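Local coordinates for protein cephalosporin hydroxylase CMCI (Streptomyces clavuligerus, PDB 2BM8) that probably acts in cephamycin biosynthesis, helping to install the 7-alpha oxygen substituent of the cephalosporin nucleus, at residues Asp75-Leu80 with Ala97-Leu102. The protein carries 3 engineered substitutions. Numbering follows the deposited sequence.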
ATOM      1  N   ASP B  75     -24.665  13.419 -11.809  1.00 14.39           N
ATOM      2  CA  ASP B  75     -25.189  14.204 -10.682  1.00 13.98           C
ATOM      3  C   ASP B  75     -25.263  15.688 -11.027  1.00 12.98           C
ATOM      4  O   ASP B  75     -26.238  16.341 -10.727  1.00 12.79           O
ATOM      5  CB  ASP B  75     -24.332  14.020  -9.415  1.00 14.50           C
ATOM      6  CG  ASP B  75     -24.352  12.577  -8.873  1.00 16.62           C
ATOM      7  OD1 ASP B  75     -25.309  11.836  -9.198  1.00 18.21           O
ATOM      8  OD2 ASP B  75     -23.440  12.103  -8.128  1.00 17.40           O
ATOM      9  N   MET B  76     -24.234  16.202 -11.683  1.00 12.65           N
ATOM     10  CA  MET B  76     -24.176  17.603 -12.066  1.00 12.45           C
ATOM     11  C   MET B  76     -25.281  17.938 -13.057  1.00 11.76           C
ATOM     12  O   MET B  76     -25.982  18.910 -12.895  1.00 11.64           O
ATOM     13  CB  MET B  76     -22.815  17.912 -12.675  1.00 12.76           C
ATOM     14  CG  MET B  76     -22.597  19.382 -13.001  1.00 13.94           C
ATOM     15  SD  MET B  76     -20.998  19.634 -13.768  1.00 16.04           S
ATOM     16  CE  MET B  76     -19.891  19.143 -12.423  1.00 14.85           C
ATOM     17  N   LEU B  77     -25.442  17.106 -14.073  1.00 11.27           N
ATOM     18  CA  LEU B  77     -26.516  17.281 -15.031  1.00 10.97           C
ATOM     19  C   LEU B  77     -27.875  17.296 -14.338  1.00 11.08           C
ATOM     20  O   LEU B  77     -28.695  18.171 -14.614  1.00 10.41           O
ATOM     21  CB  LEU B  77     -26.471  16.189 -16.097  1.00 10.54           C
ATOM     22  CG  LEU B  77     -25.729  16.598 -17.363  1.00 10.04           C
ATOM     23  CD1 LEU B  77     -24.368  17.227 -17.084  1.00  8.22           C
ATOM     24  CD2 LEU B  77     -25.587  15.403 -18.283  1.00 10.79           C
ATOM     25  N   TRP B  78     -28.076  16.348 -13.420  1.00 11.38           N
ATOM     26  CA  TRP B  78     -29.349  16.153 -12.730  1.00 11.47           C
ATOM     27  C   TRP B  78     -29.718  17.348 -11.857  1.00 11.77           C
ATOM     28  O   TRP B  78     -30.897  17.740 -11.785  1.00 11.72           O
ATOM     29  CB  TRP B  78     -29.310  14.888 -11.876  1.00 11.35           C
ATOM     30  CG  TRP B  78     -30.639  14.563 -11.260  1.00 11.82           C
ATOM     31  CD1 TRP B  78     -30.953  14.573  -9.925  1.00 10.97           C
ATOM     32  CD2 TRP B  78     -31.840  14.200 -11.952  1.00 11.10           C
ATOM     33  NE1 TRP B  78     -32.272  14.228  -9.753  1.00 12.63           N
ATOM     34  CE2 TRP B  78     -32.844  14.001 -10.978  1.00 11.98           C
ATOM     35  CE3 TRP B  78     -32.174  14.026 -13.300  1.00 13.35           C
ATOM     36  CZ2 TRP B  78     -34.160  13.635 -11.308  1.00 12.45           C
ATOM     37  CZ3 TRP B  78     -33.495  13.665 -13.634  1.00 13.96           C
ATOM     38  CH2 TRP B  78     -34.465  13.466 -12.637  1.00 12.21           C
ATOM     39  N   GLU B  79     -28.708  17.938 -11.228  1.00 12.03           N
ATOM     40  CA  GLU B  79     -28.890  19.087 -10.349  1.00 12.44           C
ATOM     41  C   GLU B  79     -29.029  20.417 -11.129  1.00 12.83           C
ATOM     42  O   GLU B  79     -29.932  21.201 -10.871  1.00 13.10           O
ATOM     43  CB  GLU B  79     -27.716  19.161  -9.369  1.00 12.45           C
ATOM     44  CG  GLU B  79     -27.583  20.471  -8.585  1.00 12.99           C
ATOM     45  CD  GLU B  79     -26.324  20.491  -7.735  1.00 13.68           C
ATOM     46  OE1 GLU B  79     -25.263  19.994  -8.190  1.00 15.11           O
ATOM     47  OE2 GLU B  79     -26.386  20.990  -6.599  1.00 13.63           O
ATOM     48  N   LEU B  80     -28.121  20.665 -12.066  1.00 13.20           N
ATOM     49  CA  LEU B  80     -28.052  21.937 -12.812  1.00 13.24           C
ATOM     50  C   LEU B  80     -29.075  22.034 -13.975  1.00 13.40           C
ATOM     51  O   LEU B  80     -29.626  23.103 -14.258  1.00 13.22           O
ATOM     52  CB  LEU B  80     -26.641  22.081 -13.374  1.00 13.06           C
ATOM     53  CG  LEU B  80     -25.909  23.426 -13.472  1.00 13.82           C
ATOM     54  CD1 LEU B  80     -25.300  23.556 -14.885  1.00 14.33           C
ATOM     55  CD2 LEU B  80     -26.730  24.650 -13.088  1.00 11.44           C
ATOM     56  N   ALA B  97     -21.835  12.438 -27.618  1.00 14.10           N
ATOM     57  CA  ALA B  97     -23.019  11.608 -27.746  1.00 13.76           C
ATOM     58  C   ALA B  97     -23.539  11.179 -26.385  1.00 13.91           C
ATOM     59  O   ALA B  97     -24.749  11.076 -26.192  1.00 13.80           O
ATOM     60  CB  ALA B  97     -22.725  10.388 -28.587  1.00 14.09           C
ATOM     61  N   TRP B  98     -22.626  10.934 -25.446  1.00 14.12           N
ATOM     62  CA  TRP B  98     -22.986  10.533 -24.095  1.00 14.11           C
ATOM     63  C   TRP B  98     -23.744  11.664 -23.405  1.00 13.66           C
ATOM     64  O   TRP B  98     -24.824  11.443 -22.875  1.00 14.19           O
ATOM     65  CB  TRP B  98     -21.741  10.133 -23.289  1.00 14.75           C
ATOM     66  CG  TRP B  98     -22.057   9.674 -21.899  1.00 15.47           C
ATOM     67  CD1 TRP B  98     -22.592   8.487 -21.543  1.00 17.74           C
ATOM     68  CD2 TRP B  98     -21.886  10.411 -20.697  1.00 16.75           C
ATOM     69  NE1 TRP B  98     -22.754   8.420 -20.181  1.00 18.47           N
ATOM     70  CE2 TRP B  98     -22.331   9.600 -19.639  1.00 17.89           C
ATOM     71  CE3 TRP B  98     -21.388  11.677 -20.400  1.00 19.47           C
ATOM     72  CZ2 TRP B  98     -22.305  10.012 -18.321  1.00 18.20           C
ATOM     73  CZ3 TRP B  98     -21.349  12.084 -19.089  1.00 19.24           C
ATOM     74  CH2 TRP B  98     -21.815  11.258 -18.066  1.00 19.69           C
ATOM     75  N   PHE B  99     -23.195  12.869 -23.443  1.00 13.01           N
ATOM     76  CA  PHE B  99     -23.852  14.032 -22.843  1.00 12.93           C
ATOM     77  C   PHE B  99     -25.234  14.265 -23.444  1.00 13.13           C
ATOM     78  O   PHE B  99     -26.180  14.574 -22.723  1.00 12.71           O
ATOM     79  CB  PHE B  99     -23.022  15.305 -23.037  1.00 12.58           C
ATOM     80  CG  PHE B  99     -21.953  15.502 -22.011  1.00 11.93           C
ATOM     81  CD1 PHE B  99     -20.635  15.705 -22.397  1.00 10.79           C
ATOM     82  CD2 PHE B  99     -22.256  15.515 -20.660  1.00 11.93           C
ATOM     83  CE1 PHE B  99     -19.644  15.898 -21.457  1.00 10.43           C
ATOM     84  CE2 PHE B  99     -21.265  15.715 -19.714  1.00 10.88           C
ATOM     85  CZ  PHE B  99     -19.956  15.901 -20.120  1.00 11.09           C
ATOM     86  N   ARG B 100     -25.324  14.136 -24.767  1.00 13.43           N
ATOM     87  CA  ARG B 100     -26.581  14.262 -25.494  1.00 13.91           C
ATOM     88  C   ARG B 100     -27.574  13.196 -25.058  1.00 14.30           C
ATOM     89  O   ARG B 100     -28.694  13.499 -24.693  1.00 14.21           O
ATOM     90  CB  ARG B 100     -26.343  14.151 -27.002  1.00 13.58           C
ATOM     91  CG  ARG B 100     -27.549  14.546 -27.838  1.00 13.55           C
ATOM     92  CD  ARG B 100     -28.510  13.387 -28.191  1.00 15.09           C
ATOM     93  NE  ARG B 100     -27.802  12.176 -28.618  1.00 15.74           N
ATOM     94  CZ  ARG B 100     -27.210  12.028 -29.802  1.00 16.21           C
ATOM     95  NH1 ARG B 100     -27.227  13.001 -30.699  1.00 16.71           N
ATOM     96  NH2 ARG B 100     -26.585  10.906 -30.094  1.00 16.70           N
ATOM     97  N   ASP B 101     -27.160  11.940 -25.109  1.00 15.21           N
ATOM     98  CA  ASP B 101     -28.020  10.836 -24.687  1.00 15.58           C
ATOM     99  C   ASP B 101     -28.536  11.061 -23.276  1.00 16.18           C
ATOM    100  O   ASP B 101     -29.722  10.942 -23.030  1.00 16.18           O
ATOM    101  CB  ASP B 101     -27.261   9.519 -24.718  1.00 15.38           C
ATOM    102  CG  ASP B 101     -27.042   9.006 -26.109  1.00 14.96           C
ATOM    103  OD1 ASP B 101     -27.537   9.586 -27.086  1.00 12.99           O
ATOM    104  OD2 ASP B 101     -26.363   8.006 -26.316  1.00 16.57           O
ATOM    105  N   LEU B 102     -27.633  11.420 -22.374  1.00 16.58           N
ATOM    106  CA  LEU B 102     -27.937  11.495 -20.955  1.00 17.14           C
ATOM    107  C   LEU B 102     -28.893  12.632 -20.644  1.00 17.30           C
ATOM    108  O   LEU B 102     -29.754  12.510 -19.783  1.00 17.83           O
ATOM    109  CB  LEU B 102     -26.640  11.681 -20.168  1.00 17.44           C
ATOM    110  CG  LEU B 102     -26.644  11.284 -18.702  1.00 18.49           C
ATOM    111  CD1 LEU B 102     -27.430  10.010 -18.453  1.00 19.68           C
ATOM    112  CD2 LEU B 102     -25.220  11.114 -18.247  1.00 19.41           C
TER
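Asp-101 OD1 is gripped by two nitrogens of Arg-100, on the side of helix 94-106 turned from helix 67-80. The nearly straight bond (N-H...O 166°) from Arg-100 NE to Asp-101 OD1, at 3.0 Å, is part of a salt bridge and arrives on the anti side, tilted some 27° out of the carboxylate plane. Arg-100 NH2 adds a weak bond to the same Asp-101 OD1 at 3.4 Å, and that oxygen lies in the guanidinium plane, at its edge. Asp-101 OD2 turns to Arg-59 and Trp-58, while Arg-100 reaches on to Asp-128 and Glu-130. The contrast with the face toward helix 67-80 illustrates how one helix can carry a polar flank and a greasy one, for there the contact is wholly apolar and buried. Leu-77 is its sole contributor from 75-80, pointing its CB at the other helix, and its CD2 methyl makes the closest approaches. That methyl meets Phe-99 CD2 at 4.1 Å, near the plane of the ring and at its edge, with the two side chains running roughly at right angles. Phe-99 gets there because its CG sits beside the backbone N, anti to the carbonyl carbon (chi1 -84°). The same methyl also approaches Leu-102 CG, at 4.3 Å. The strand order 3-2-1-4-5-7-6 is that of the class I methyltransferase version of the Rossmann fold, in which helix 67-80 leads into the first parallel strand, 84-88, and helix 94-106 follows it. Both pack on strand 155-159, Leu-77 on Ile-156 and Phe-99 on Ile-158. Within helix 94-106, Leu-102 CD2 lies over one face of the Trp-98 indole, near its rim, and Trp-98 CE3 over one face of the Phe-99 ring. Tyr-73 meets Phe-99 edge-to-face, and Trp-58 of the second subunit packs against Leu-102.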